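Local atomic coordinates of TlmII (Streptoalloteichus hindustanus, PDB entry 4HVM), a protein that takes part in tallysomycin biosynthesis and, as a member of the condensation-domain family, probably works with nonribosomal peptide synthetases and their phosphopantetheine-bound intermediates. Residues A[61-66]-A[163-168]; A[242-247]-A[312-317]; A[180-185]-A[189-194]. All coordinates share one frame; numbering follows the deposited sequence.

Contact 1: residues A[61-66]-A[163-168]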
ATOM      1  N   ASP A  61       0.739 -23.733   2.680  1.00 25.56           N
ATOM      2  CA  ASP A  61      -0.248 -24.781   2.468  1.00 33.59           C
ATOM      3  C   ASP A  61      -1.612 -24.356   2.996  1.00 36.77           C
ATOM      4  O   ASP A  61      -2.626 -24.502   2.314  1.00 39.89           O
ATOM      5  CB  ASP A  61       0.199 -26.074   3.155  1.00 38.10           C
ATOM      6  CG  ASP A  61      -0.878 -27.147   3.148  1.00 51.48           C
ATOM      7  OD1 ASP A  61      -0.919 -27.947   2.188  1.00 50.08           O
ATOM      8  OD2 ASP A  61      -1.679 -27.199   4.109  1.00 62.48           O
ATOM      9  N   ALA A  62      -1.624 -23.825   4.215  1.00 35.63           N
ATOM     10  CA  ALA A  62      -2.864 -23.481   4.901  1.00 32.81           C
ATOM     11  C   ALA A  62      -3.636 -22.364   4.207  1.00 32.82           C
ATOM     12  O   ALA A  62      -4.848 -22.246   4.377  1.00 34.71           O
ATOM     13  CB  ALA A  62      -2.581 -23.106   6.347  1.00 24.82           C
ATOM     14  N   PHE A  63      -2.931 -21.543   3.435  1.00 30.79           N
ATOM     15  CA  PHE A  63      -3.558 -20.441   2.712  1.00 29.50           C
ATOM     16  C   PHE A  63      -3.496 -20.658   1.205  1.00 27.70           C
ATOM     17  O   PHE A  63      -2.556 -20.209   0.551  1.00 35.02           O
ATOM     18  CB  PHE A  63      -2.879 -19.113   3.052  1.00 30.26           C
ATOM     19  CG  PHE A  63      -3.151 -18.623   4.444  1.00 31.60           C
ATOM     20  CD1 PHE A  63      -4.402 -18.139   4.792  1.00 33.95           C
ATOM     21  CD2 PHE A  63      -2.148 -18.621   5.398  1.00 28.62           C
ATOM     22  CE1 PHE A  63      -4.649 -17.677   6.071  1.00 32.54           C
ATOM     23  CE2 PHE A  63      -2.388 -18.160   6.676  1.00 22.21           C
ATOM     24  CZ  PHE A  63      -3.638 -17.688   7.014  1.00 29.53           C
ATOM     25  N   PRO A  64      -4.510 -21.330   0.642  1.00 25.14           N
ATOM     26  CA  PRO A  64      -4.556 -21.606  -0.802  1.00 30.91           C
ATOM     27  C   PRO A  64      -4.498 -20.351  -1.668  1.00 38.08           C
ATOM     28  O   PRO A  64      -4.175 -20.448  -2.854  1.00 49.04           O
ATOM     29  CB  PRO A  64      -5.899 -22.321  -0.986  1.00 23.63           C
ATOM     30  CG  PRO A  64      -6.690 -22.001   0.260  1.00 22.93           C
ATOM     31  CD  PRO A  64      -5.678 -21.879   1.349  1.00 23.12           C
ATOM     32  N   LEU A  65      -4.794 -19.195  -1.082  1.00 26.49           N
ATOM     33  CA  LEU A  65      -4.723 -17.936  -1.815  1.00 24.75           C
ATOM     34  C   LEU A  65      -3.294 -17.637  -2.252  1.00 24.31           C
ATOM     35  O   LEU A  65      -3.063 -17.080  -3.323  1.00 33.40           O
ATOM     36  CB  LEU A  65      -5.258 -16.784  -0.964  1.00 16.52           C
ATOM     37  CG  LEU A  65      -5.087 -15.386  -1.563  1.00 29.77           C
ATOM     38  CD1 LEU A  65      -5.878 -15.252  -2.852  1.00 16.06           C
ATOM     39  CD2 LEU A  65      -5.487 -14.312  -0.573  1.00 15.13           C
ATOM     40  N   LEU A  66      -2.335 -18.011  -1.414  1.00 18.69           N
ATOM     41  CA  LEU A  66      -0.933 -17.765  -1.711  1.00 19.62           C
ATOM     42  C   LEU A  66      -0.470 -18.582  -2.914  1.00 27.11           C
ATOM     43  O   LEU A  66       0.491 -18.216  -3.590  1.00 29.94           O
ATOM     44  CB  LEU A  66      -0.072 -18.087  -0.494  1.00 15.26           C
ATOM     45  CG  LEU A  66      -0.435 -17.358   0.797  1.00 22.61           C
ATOM     46  CD1 LEU A  66       0.487 -17.785   1.927  1.00 23.93           C
ATOM     47  CD2 LEU A  66      -0.381 -15.853   0.602  1.00 13.81           C
ATOM     48  N   GLY A 163       4.437 -23.161  17.032  1.00 45.19           N
ATOM     49  CA  GLY A 163       3.271 -24.017  17.155  1.00 49.25           C
ATOM     50  C   GLY A 163       2.045 -23.251  17.614  1.00 55.26           C
ATOM     51  O   GLY A 163       1.165 -23.802  18.278  1.00 58.17           O
ATOM     52  N   ARG A 164       1.988 -21.972  17.255  1.00 58.70           N
ATOM     53  CA  ARG A 164       0.890 -21.110  17.679  1.00 62.04           C
ATOM     54  C   ARG A 164      -0.028 -20.753  16.513  1.00 61.35           C
ATOM     55  O   ARG A 164      -0.991 -20.004  16.676  1.00 59.67           O
ATOM     56  CB  ARG A 164       1.437 -19.839  18.335  1.00 60.82           C
ATOM     57  CG  ARG A 164       2.531 -20.112  19.353  1.00 65.67           C
ATOM     58  CD  ARG A 164       2.695 -18.960  20.328  1.00 69.04           C
ATOM     59  NE  ARG A 164       3.629 -19.290  21.401  1.00 72.18           N
ATOM     60  CZ  ARG A 164       3.783 -18.567  22.505  1.00 69.08           C
ATOM     61  NH1 ARG A 164       3.060 -17.470  22.687  1.00 63.14           N
ATOM     62  NH2 ARG A 164       4.657 -18.943  23.428  1.00 67.98           N
ATOM     63  N   PHE A 165       0.271 -21.302  15.341  1.00 57.87           N
ATOM     64  CA  PHE A 165      -0.519 -21.024  14.151  1.00 51.13           C
ATOM     65  C   PHE A 165      -1.787 -21.868  14.103  1.00 57.47           C
ATOM     66  O   PHE A 165      -1.728 -23.094  13.993  1.00 58.62           O
ATOM     67  CB  PHE A 165       0.312 -21.242  12.887  1.00 39.75           C
ATOM     68  CG  PHE A 165      -0.461 -21.043  11.614  1.00 36.59           C
ATOM     69  CD1 PHE A 165      -0.875 -19.778  11.232  1.00 35.37           C
ATOM     70  CD2 PHE A 165      -0.765 -22.116  10.793  1.00 39.33           C
ATOM     71  CE1 PHE A 165      -1.584 -19.586  10.058  1.00 32.79           C
ATOM     72  CE2 PHE A 165      -1.473 -21.931   9.616  1.00 37.89           C
ATOM     73  CZ  PHE A 165      -1.883 -20.665   9.248  1.00 32.90           C
ATOM     74  N   ARG A 166      -2.932 -21.200  14.201  1.00 59.94           N
ATOM     75  CA  ARG A 166      -4.224 -21.851  14.042  1.00 57.91           C
ATOM     76  C   ARG A 166      -4.955 -21.242  12.853  1.00 53.71           C
ATOM     77  O   ARG A 166      -5.310 -20.065  12.879  1.00 50.51           O
ATOM     78  CB  ARG A 166      -5.062 -21.709  15.312  1.00 62.08           C
ATOM     79  CG  ARG A 166      -4.432 -22.365  16.528  1.00 70.56           C
ATOM     80  CD  ARG A 166      -5.377 -22.387  17.720  1.00 78.04           C
ATOM     81  NE  ARG A 166      -5.817 -21.047  18.099  1.00 79.59           N
ATOM     82  CZ  ARG A 166      -6.545 -20.777  19.177  1.00 79.67           C
ATOM     83  NH1 ARG A 166      -6.918 -21.754  19.992  1.00 78.01           N
ATOM     84  NH2 ARG A 166      -6.899 -19.525  19.441  1.00 80.73           N
ATOM     85  N   PRO A 167      -5.171 -22.044  11.797  1.00 51.23           N
ATOM     86  CA  PRO A 167      -5.782 -21.582  10.546  1.00 48.20           C
ATOM     87  C   PRO A 167      -7.212 -21.085  10.731  1.00 44.83           C
ATOM     88  O   PRO A 167      -7.665 -20.220   9.981  1.00 47.05           O
ATOM     89  CB  PRO A 167      -5.776 -22.839   9.667  1.00 48.79           C
ATOM     90  CG  PRO A 167      -4.717 -23.708  10.249  1.00 48.24           C
ATOM     91  CD  PRO A 167      -4.773 -23.459  11.721  1.00 47.67           C
ATOM     92  N   ALA A 168      -7.910 -21.630  11.722  1.00 45.84           N
ATOM     93  CA  ALA A 168      -9.293 -21.246  11.990  1.00 47.35           C
ATOM     94  C   ALA A 168      -9.385 -19.830  12.547  1.00 46.53           C
ATOM     95  O   ALA A 168     -10.440 -19.200  12.495  1.00 49.06           O
ATOM     96  CB  ALA A 168      -9.945 -22.234  12.940  1.00 48.52           C
TER
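Phe165 meets Ala62 and Phe63 where helix 49-62 ends, in the N-terminal half of the condensation-domain fold. The other segment lies in the loop after helix 147-161, which leaves that helix through a Schellman motif at Gly163. The contact is wholly apolar, and no hydrogen bond crosses it. Phe165 reaches across because its CG lies anti to the backbone N (chi1 177°), which carries the ring across to the end of helix 49-62. The methyl of Ala62 lies at the edge of this ring, in its plane, with CB 3.6 Å from Phe165 CE2. Phe63 is the first residue past the regular helix. Its ring comes to the same end of Phe165, and the two planes are inclined at 60° with centroids 5.8 Å apart. Ala156 and Ala160 of helix 147-161 and Glu58 of helix 49-62 also pack on Phe165, while Tyr170 meets Phe63 edge-to-face. The Phe165 ring therefore ties the two helices and the loop together. With an alanine in place of Phe165, Ala62 and Phe63 would probably lose their aromatic neighbour, and a gap would open between the helix end and the loop. Pro167 adds a looser touch, with its CG 4.5 Å from Ala62 CB. The nearest approach of the two rings is Phe63 CE2 to Phe165 CZ, 3.6 Å.

Contact 2: residues A[242-247]-A[312-317]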
ATOM      1  N   SER A 242      -2.395   8.663   8.285  1.00 78.58           N
ATOM      2  CA  SER A 242      -2.088   9.192   6.963  1.00 68.58           C
ATOM      3  C   SER A 242      -2.880  10.474   6.726  1.00 53.56           C
ATOM      4  O   SER A 242      -2.625  11.203   5.766  1.00 50.47           O
ATOM      5  CB  SER A 242      -2.413   8.160   5.880  1.00 69.89           C
ATOM      6  OG  SER A 242      -3.810   7.929   5.800  1.00 69.38           O
ATOM      7  N   LEU A 243      -3.835  10.746   7.612  1.00 39.40           N
ATOM      8  CA  LEU A 243      -4.680  11.931   7.487  1.00 28.44           C
ATOM      9  C   LEU A 243      -3.973  13.191   7.974  1.00 24.52           C
ATOM     10  O   LEU A 243      -4.235  14.285   7.482  1.00 29.45           O
ATOM     11  CB  LEU A 243      -6.011  11.740   8.218  1.00 20.09           C
ATOM     12  CG  LEU A 243      -7.226  12.058   7.342  1.00 37.40           C
ATOM     13  CD1 LEU A 243      -7.150  11.287   6.032  1.00 21.01           C
ATOM     14  CD2 LEU A 243      -8.525  11.757   8.074  1.00 21.06           C
ATOM     15  N   ALA A 244      -3.076  13.030   8.939  1.00 18.81           N
ATOM     16  CA  ALA A 244      -2.231  14.134   9.368  1.00 18.39           C
ATOM     17  C   ALA A 244      -1.263  14.474   8.244  1.00 27.55           C
ATOM     18  O   ALA A 244      -0.957  15.642   8.009  1.00 29.18           O
ATOM     19  CB  ALA A 244      -1.478  13.773  10.628  1.00 18.44           C
HETATM   20  N   MSE A 245      -0.786  13.442   7.552  1.00 27.28           N
HETATM   21  CA  MSE A 245       0.061  13.622   6.378  1.00 28.81           C
HETATM   22  C   MSE A 245      -0.672  14.345   5.260  1.00 29.29           C
HETATM   23  O   MSE A 245      -0.157  15.305   4.691  1.00 24.98           O
HETATM   24  CB  MSE A 245       0.558  12.273   5.864  1.00 35.94           C
HETATM   25  CG  MSE A 245       1.690  11.681   6.671  1.00 40.57           C
HETATM   26 SE   MSE A 245       3.295  12.775   6.554  0.70 64.33          SE
HETATM   27  CE  MSE A 245       3.127  13.780   8.220  1.00 18.65           C
ATOM     28  N   ALA A 246      -1.871  13.870   4.942  1.00 26.78           N
ATOM     29  CA  ALA A 246      -2.672  14.456   3.876  1.00 26.16           C
ATOM     30  C   ALA A 246      -2.993  15.923   4.145  1.00 25.32           C
ATOM     31  O   ALA A 246      -3.018  16.738   3.221  1.00 27.18           O
ATOM     32  CB  ALA A 246      -3.951  13.660   3.682  1.00 29.62           C
ATOM     33  N   ALA A 247      -3.229  16.256   5.410  1.00 22.97           N
ATOM     34  CA  ALA A 247      -3.539  17.626   5.792  1.00 18.95           C
ATOM     35  C   ALA A 247      -2.325  18.528   5.629  1.00 22.37           C
ATOM     36  O   ALA A 247      -2.429  19.635   5.100  1.00 21.25           O
ATOM     37  CB  ALA A 247      -4.043  17.673   7.227  1.00 21.64           C
ATOM     38  N   PRO A 312      -3.563  29.530   8.697  1.00 32.41           N
ATOM     39  CA  PRO A 312      -4.315  28.394   9.234  1.00 27.99           C
ATOM     40  C   PRO A 312      -3.525  27.629  10.289  1.00 23.62           C
ATOM     41  O   PRO A 312      -2.294  27.669  10.304  1.00 21.80           O
ATOM     42  CB  PRO A 312      -4.533  27.517   8.003  1.00 19.79           C
ATOM     43  CG  PRO A 312      -3.351  27.801   7.140  1.00 24.71           C
ATOM     44  CD  PRO A 312      -2.998  29.245   7.365  1.00 28.27           C
ATOM     45  N   SER A 313      -4.242  26.945  11.173  1.00 25.43           N
ATOM     46  CA  SER A 313      -3.612  26.074  12.156  1.00 27.62           C
ATOM     47  C   SER A 313      -3.740  24.627  11.696  1.00 23.96           C
ATOM     48  O   SER A 313      -4.395  24.346  10.693  1.00 25.01           O
ATOM     49  CB  SER A 313      -4.274  26.238  13.521  1.00 21.08           C
ATOM     50  OG  SER A 313      -5.610  25.775  13.488  1.00 32.88           O
ATOM     51  N   PHE A 314      -3.117  23.707  12.425  1.00 19.09           N
ATOM     52  CA  PHE A 314      -3.249  22.291  12.107  1.00 17.08           C
ATOM     53  C   PHE A 314      -4.705  21.858  12.214  1.00 30.56           C
ATOM     54  O   PHE A 314      -5.181  21.055  11.415  1.00 31.88           O
ATOM     55  CB  PHE A 314      -2.379  21.441  13.026  1.00 17.41           C
ATOM     56  CG  PHE A 314      -2.518  19.962  12.797  1.00 16.12           C
ATOM     57  CD1 PHE A 314      -2.051  19.380  11.630  1.00 20.21           C
ATOM     58  CD2 PHE A 314      -3.099  19.150  13.758  1.00 20.25           C
ATOM     59  CE1 PHE A 314      -2.169  18.021  11.421  1.00 14.21           C
ATOM     60  CE2 PHE A 314      -3.219  17.789  13.556  1.00 18.34           C
ATOM     61  CZ  PHE A 314      -2.753  17.224  12.385  1.00 21.75           C
ATOM     62  N   ARG A 315      -5.406  22.400  13.204  1.00 30.83           N
ATOM     63  CA  ARG A 315      -6.819  22.097  13.392  1.00 23.74           C
ATOM     64  C   ARG A 315      -7.649  22.552  12.202  1.00 22.76           C
ATOM     65  O   ARG A 315      -8.581  21.863  11.794  1.00 26.27           O
ATOM     66  CB  ARG A 315      -7.355  22.743  14.670  1.00 24.75           C
ATOM     67  CG  ARG A 315      -7.247  21.867  15.903  1.00 33.70           C
ATOM     68  CD  ARG A 315      -8.159  22.367  17.013  1.00 45.88           C
ATOM     69  NE  ARG A 315      -8.104  21.512  18.194  1.00 54.55           N
ATOM     70  CZ  ARG A 315      -7.264  21.696  19.207  1.00 62.38           C
ATOM     71  NH1 ARG A 315      -6.412  22.712  19.186  1.00 71.14           N
ATOM     72  NH2 ARG A 315      -7.279  20.870  20.245  1.00 61.94           N
ATOM     73  N   ASP A 316      -7.306  23.715  11.656  1.00 21.14           N
ATOM     74  CA  ASP A 316      -8.001  24.254  10.491  1.00 24.59           C
ATOM     75  C   ASP A 316      -7.918  23.302   9.303  1.00 22.86           C
ATOM     76  O   ASP A 316      -8.927  22.984   8.680  1.00 32.84           O
ATOM     77  CB  ASP A 316      -7.437  25.625  10.106  1.00 33.72           C
ATOM     78  CG  ASP A 316      -7.871  26.725  11.057  1.00 46.16           C
ATOM     79  OD1 ASP A 316      -9.016  26.669  11.556  1.00 55.55           O
ATOM     80  OD2 ASP A 316      -7.069  27.649  11.306  1.00 45.63           O
ATOM     81  N   LEU A 317      -6.708  22.844   9.001  1.00 21.03           N
ATOM     82  CA  LEU A 317      -6.483  21.966   7.862  1.00 19.03           C
ATOM     83  C   LEU A 317      -6.949  20.545   8.140  1.00 19.51           C
ATOM     84  O   LEU A 317      -7.352  19.832   7.222  1.00 23.38           O
ATOM     85  CB  LEU A 317      -5.007  21.977   7.472  1.00 14.16           C
ATOM     86  CG  LEU A 317      -4.545  23.290   6.846  1.00 20.42           C
ATOM     87  CD1 LEU A 317      -3.218  23.708   7.428  1.00 31.17           C
ATOM     88  CD2 LEU A 317      -4.452  23.161   5.336  1.00 17.63           C
TER
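Ala247 faces Leu317, and Ala244 faces Phe314, where helix 241-255 packs against the first turn of helix 314-330. Both helices belong to the part of the fold that carries the six-stranded sheet. The backbones come close at Ala247, whose CA is 5.6 Å from the CA of Leu317. Its methyl points at the other helix, and Ala247 CB rests 4.0 Å from Leu317 O. Leu317 turns its own CB toward Ala247, with 4.4 Å between the two CB atoms. With chi1 at -70°, one branch of Leu317 reaches back to the other backbone, and CD2 lies 4.1 Å from Ala247 O. The Leu317 side chain also touches Trp251, Leu309 and Leu465. Phe314 takes a different rotamer. At chi1 177° its ring swings away from its own backbone N and over to helix 241-255. The ring presents its edge, and Phe314 CZ lies 4.1 Å from Ala244 CB, which is near the ring plane. Leu230 of helix 224-231 touches both Ala244 and Phe314, and Leu248 also touches Phe314. The start of helix 314-330 is fixed by a capping box. Ser313, the N-cap residue, accepts a bond from Asp316 N at OG, 3.2 Å long; this OG also has a weak bond with Pro461 O. In return Ser313 N gives its hydrogen to Asp316 OD2 at 2.9 Å, on the anti side of the carboxylate and 26° out of its plane. No hydrogen bond or charge pair crosses between the two segments. Their hold rests on apolar fit, and the small alanine methyls let the helices come this near.

Contact 3: residues A[180-185]-A[189-194]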
ATOM      1  N   HIS A 180     -18.960  -7.332  -2.401  1.00 33.64           N
ATOM      2  CA  HIS A 180     -18.887  -6.024  -3.039  1.00 30.67           C
ATOM      3  C   HIS A 180     -19.669  -5.022  -2.200  1.00 26.59           C
ATOM      4  O   HIS A 180     -20.848  -5.233  -1.920  1.00 27.84           O
ATOM      5  CB  HIS A 180     -19.468  -6.089  -4.453  1.00 28.89           C
ATOM      6  CG  HIS A 180     -19.023  -4.971  -5.347  1.00 29.82           C
ATOM      7  ND1 HIS A 180     -19.380  -3.658  -5.133  1.00 25.79           N
ATOM      8  CD2 HIS A 180     -18.259  -4.977  -6.464  1.00 17.91           C
ATOM      9  CE1 HIS A 180     -18.848  -2.900  -6.077  1.00 29.29           C
ATOM     10  NE2 HIS A 180     -18.164  -3.677  -6.897  1.00 35.72           N
ATOM     11  N   PRO A 181     -19.012  -3.928  -1.789  1.00 22.68           N
ATOM     12  CA  PRO A 181     -19.632  -2.894  -0.952  1.00 22.64           C
ATOM     13  C   PRO A 181     -20.864  -2.282  -1.612  1.00 28.83           C
ATOM     14  O   PRO A 181     -21.708  -1.712  -0.923  1.00 37.11           O
ATOM     15  CB  PRO A 181     -18.528  -1.840  -0.833  1.00 19.99           C
ATOM     16  CG  PRO A 181     -17.265  -2.585  -1.050  1.00 19.86           C
ATOM     17  CD  PRO A 181     -17.599  -3.629  -2.074  1.00 21.45           C
ATOM     18  N   LEU A 182     -20.955  -2.405  -2.933  1.00 30.14           N
ATOM     19  CA  LEU A 182     -22.080  -1.875  -3.692  1.00 24.03           C
ATOM     20  C   LEU A 182     -22.888  -3.008  -4.315  1.00 27.10           C
ATOM     21  O   LEU A 182     -23.186  -2.997  -5.510  1.00 25.08           O
ATOM     22  CB  LEU A 182     -21.586  -0.919  -4.774  1.00 18.14           C
ATOM     23  CG  LEU A 182     -20.625   0.168  -4.295  1.00 14.68           C
ATOM     24  CD1 LEU A 182     -20.246   1.085  -5.441  1.00 14.86           C
ATOM     25  CD2 LEU A 182     -21.233   0.963  -3.151  1.00 14.56           C
ATOM     26  N   ASP A 183     -23.234  -3.994  -3.495  1.00 33.64           N
ATOM     27  CA  ASP A 183     -23.978  -5.150  -3.975  1.00 51.23           C
ATOM     28  C   ASP A 183     -25.390  -4.766  -4.415  1.00 53.87           C
ATOM     29  O   ASP A 183     -25.906  -5.300  -5.399  1.00 56.45           O
ATOM     30  CB  ASP A 183     -24.025  -6.241  -2.904  1.00 66.89           C
ATOM     31  CG  ASP A 183     -24.289  -7.620  -3.486  1.00 74.62           C
ATOM     32  OD1 ASP A 183     -23.358  -8.200  -4.089  1.00 74.37           O
ATOM     33  OD2 ASP A 183     -25.423  -8.126  -3.332  1.00 76.20           O
ATOM     34  N   ARG A 184     -26.011  -3.844  -3.684  1.00 46.29           N
ATOM     35  CA  ARG A 184     -27.327  -3.340  -4.060  1.00 33.33           C
ATOM     36  C   ARG A 184     -27.208  -2.375  -5.228  1.00 30.66           C
ATOM     37  O   ARG A 184     -26.372  -1.474  -5.214  1.00 37.70           O
ATOM     38  CB  ARG A 184     -28.015  -2.650  -2.881  1.00 27.69           C
ATOM     39  CG  ARG A 184     -28.705  -3.606  -1.925  1.00 34.30           C
ATOM     40  CD  ARG A 184     -29.803  -2.909  -1.136  1.00 36.20           C
ATOM     41  NE  ARG A 184     -29.279  -1.838  -0.295  1.00 32.32           N
ATOM     42  CZ  ARG A 184     -29.862  -0.653  -0.146  1.00 29.57           C
ATOM     43  NH1 ARG A 184     -29.312   0.261   0.642  1.00 24.53           N
ATOM     44  NH2 ARG A 184     -30.993  -0.383  -0.783  1.00 24.72           N
ATOM     45  N   GLU A 185     -28.049  -2.569  -6.238  1.00 25.42           N
ATOM     46  CA  GLU A 185     -28.015  -1.737  -7.434  1.00 27.36           C
ATOM     47  C   GLU A 185     -28.406  -0.291  -7.139  1.00 27.36           C
ATOM     48  O   GLU A 185     -27.802   0.643  -7.664  1.00 29.03           O
ATOM     49  CB  GLU A 185     -28.922  -2.324  -8.520  1.00 35.08           C
ATOM     50  CG  GLU A 185     -28.960  -1.527  -9.822  1.00 44.73           C
ATOM     51  CD  GLU A 185     -27.672  -1.617 -10.628  1.00 51.71           C
ATOM     52  OE1 GLU A 185     -26.757  -2.371 -10.236  1.00 46.56           O
ATOM     53  OE2 GLU A 185     -27.579  -0.926 -11.665  1.00 55.36           O
ATOM     54  N   VAL A 189     -26.025   2.754  -8.254  1.00 21.59           N
ATOM     55  CA  VAL A 189     -26.485   3.844  -9.105  1.00 21.09           C
ATOM     56  C   VAL A 189     -26.278   5.193  -8.421  1.00 23.66           C
ATOM     57  O   VAL A 189     -25.847   6.161  -9.051  1.00 28.30           O
ATOM     58  CB  VAL A 189     -27.972   3.671  -9.476  1.00 26.13           C
ATOM     59  CG1 VAL A 189     -28.501   4.904 -10.192  1.00 20.78           C
ATOM     60  CG2 VAL A 189     -28.166   2.423 -10.332  1.00 24.28           C
ATOM     61  N   ALA A 190     -26.571   5.245  -7.125  1.00 22.09           N
ATOM     62  CA  ALA A 190     -26.431   6.474  -6.354  1.00 19.30           C
ATOM     63  C   ALA A 190     -24.977   6.931  -6.258  1.00 23.09           C
ATOM     64  O   ALA A 190     -24.680   8.116  -6.408  1.00 29.28           O
ATOM     65  CB  ALA A 190     -27.016   6.290  -4.972  1.00 15.78           C
ATOM     66  N   ARG A 191     -24.072   5.988  -6.013  1.00 18.50           N
ATOM     67  CA  ARG A 191     -22.650   6.300  -5.944  1.00 17.90           C
ATOM     68  C   ARG A 191     -22.133   6.727  -7.315  1.00 20.85           C
ATOM     69  O   ARG A 191     -21.309   7.637  -7.428  1.00 26.66           O
ATOM     70  CB  ARG A 191     -21.862   5.086  -5.445  1.00 16.55           C
ATOM     71  CG  ARG A 191     -22.335   4.531  -4.108  1.00 17.43           C
ATOM     72  CD  ARG A 191     -22.103   5.514  -2.974  1.00 13.96           C
ATOM     73  NE  ARG A 191     -22.632   5.016  -1.707  1.00 20.11           N
ATOM     74  CZ  ARG A 191     -21.982   4.187  -0.894  1.00 18.22           C
ATOM     75  NH1 ARG A 191     -20.769   3.756  -1.210  1.00 19.64           N
ATOM     76  NH2 ARG A 191     -22.545   3.785   0.238  1.00 19.66           N
ATOM     77  N   HIS A 192     -22.619   6.059  -8.357  1.00 18.81           N
ATOM     78  CA  HIS A 192     -22.216   6.377  -9.718  1.00 19.98           C
ATOM     79  C   HIS A 192     -22.688   7.775 -10.092  1.00 22.19           C
ATOM     80  O   HIS A 192     -21.997   8.508 -10.796  1.00 21.13           O
ATOM     81  CB  HIS A 192     -22.775   5.351 -10.701  1.00 18.62           C
ATOM     82  CG  HIS A 192     -22.199   5.460 -12.078  1.00 38.82           C
ATOM     83  ND1 HIS A 192     -22.737   6.276 -13.050  1.00 38.74           N
ATOM     84  CD2 HIS A 192     -21.128   4.856 -12.645  1.00 38.61           C
ATOM     85  CE1 HIS A 192     -22.024   6.169 -14.156  1.00 42.79           C
ATOM     86  NE2 HIS A 192     -21.042   5.313 -13.938  1.00 42.93           N
ATOM     87  N   ARG A 193     -23.874   8.135  -9.616  1.00 25.93           N
ATOM     88  CA  ARG A 193     -24.414   9.469  -9.841  1.00 27.46           C
ATOM     89  C   ARG A 193     -23.580  10.528  -9.126  1.00 24.18           C
ATOM     90  O   ARG A 193     -23.205  11.539  -9.718  1.00 25.16           O
ATOM     91  CB  ARG A 193     -25.857   9.549  -9.347  1.00 30.05           C
ATOM     92  CG  ARG A 193     -26.894   9.690 -10.445  1.00 52.44           C
ATOM     93  CD  ARG A 193     -28.196  10.232  -9.875  1.00 66.92           C
ATOM     94  NE  ARG A 193     -28.023  11.567  -9.308  1.00 71.61           N
ATOM     95  CZ  ARG A 193     -28.753  12.060  -8.311  1.00 71.29           C
ATOM     96  NH1 ARG A 193     -29.709  11.327  -7.759  1.00 73.90           N
ATOM     97  NH2 ARG A 193     -28.522  13.285  -7.861  1.00 66.30           N
ATOM     98  N   TRP A 194     -23.306  10.283  -7.848  1.00 19.85           N
ATOM     99  CA  TRP A 194     -22.575  11.220  -7.000  1.00 24.40           C
ATOM    100  C   TRP A 194     -21.231  11.608  -7.609  1.00 32.43           C
ATOM    101  O   TRP A 194     -20.832  12.771  -7.562  1.00 41.44           O
ATOM    102  CB  TRP A 194     -22.363  10.609  -5.613  1.00 14.45           C
ATOM    103  CG  TRP A 194     -21.882  11.583  -4.570  1.00 21.21           C
ATOM    104  CD1 TRP A 194     -22.656  12.339  -3.740  1.00 22.98           C
ATOM    105  CD2 TRP A 194     -20.519  11.889  -4.236  1.00 16.79           C
ATOM    106  NE1 TRP A 194     -21.864  13.100  -2.914  1.00 21.44           N
ATOM    107  CE2 TRP A 194     -20.549  12.843  -3.198  1.00 18.37           C
ATOM    108  CE3 TRP A 194     -19.279  11.454  -4.716  1.00 15.65           C
ATOM    109  CZ2 TRP A 194     -19.389  13.368  -2.632  1.00 21.49           C
ATOM    110  CZ3 TRP A 194     -18.126  11.978  -4.149  1.00 13.85           C
ATOM    111  CH2 TRP A 194     -18.191  12.925  -3.119  1.00 16.06           C
TER
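Two torsions bring Leu182 and Arg191 together. Leu182 CG stands anti to its carbonyl carbon (chi1 -51°), and the Arg191 chain folds at chi2 (-66°). The setting is the start of helix 185-198, with Arg184 at the N-cap and the preceding loop folded back on the helix. Leu182 CD2 lies over one face of the Arg191 guanidinium, 3.4 Å from NH1. The aliphatic part of Arg191 joins in, since its CG is 3.9 Å from Leu182 CD2. The polar end of Arg191 is held by Tyr332, whose carbonyl O accepts from NH1. Leu333 and Pro334 also pack on Leu182, so loop and helix together bear on a later part of the chain. The second point of contact is the first helical turn. Val189 N donates to Glu185 O over 2.8 Å in a nearly straight bond (171°). Val189 CG2 also rests 3.7 Å from Glu185 OE2, but the strongest partner of that carboxylate is Arg188, in a salt bridge. Within the loop, His180 helps to fix Leu182. His180 ND1 accepts from Leu182 N at 3.0 Å, with the donor in the ring plane.

Along the chain contact 1 comes first, then contact 3, then contact 2. Contacts 1 and 3 share the long connection between helix 147-161 and helix 185-198, although their centres are about 34 Å apart. Contact 1 lies in the half of the molecule with the five-stranded sheet. Contact 2 belongs to the half with the six-stranded sheet, on the other side of the chain's centre, about 40 Å from contact 1 between centres. Contact 3 is about 30 Å from contact 2 between centres, and Tyr332 beside it follows helix 314-330 of contact 2. No two contacts touch. Their spread is consistent with the two-lobed fold of condensation domains, with contact 3 where the chain passes from one part to the other.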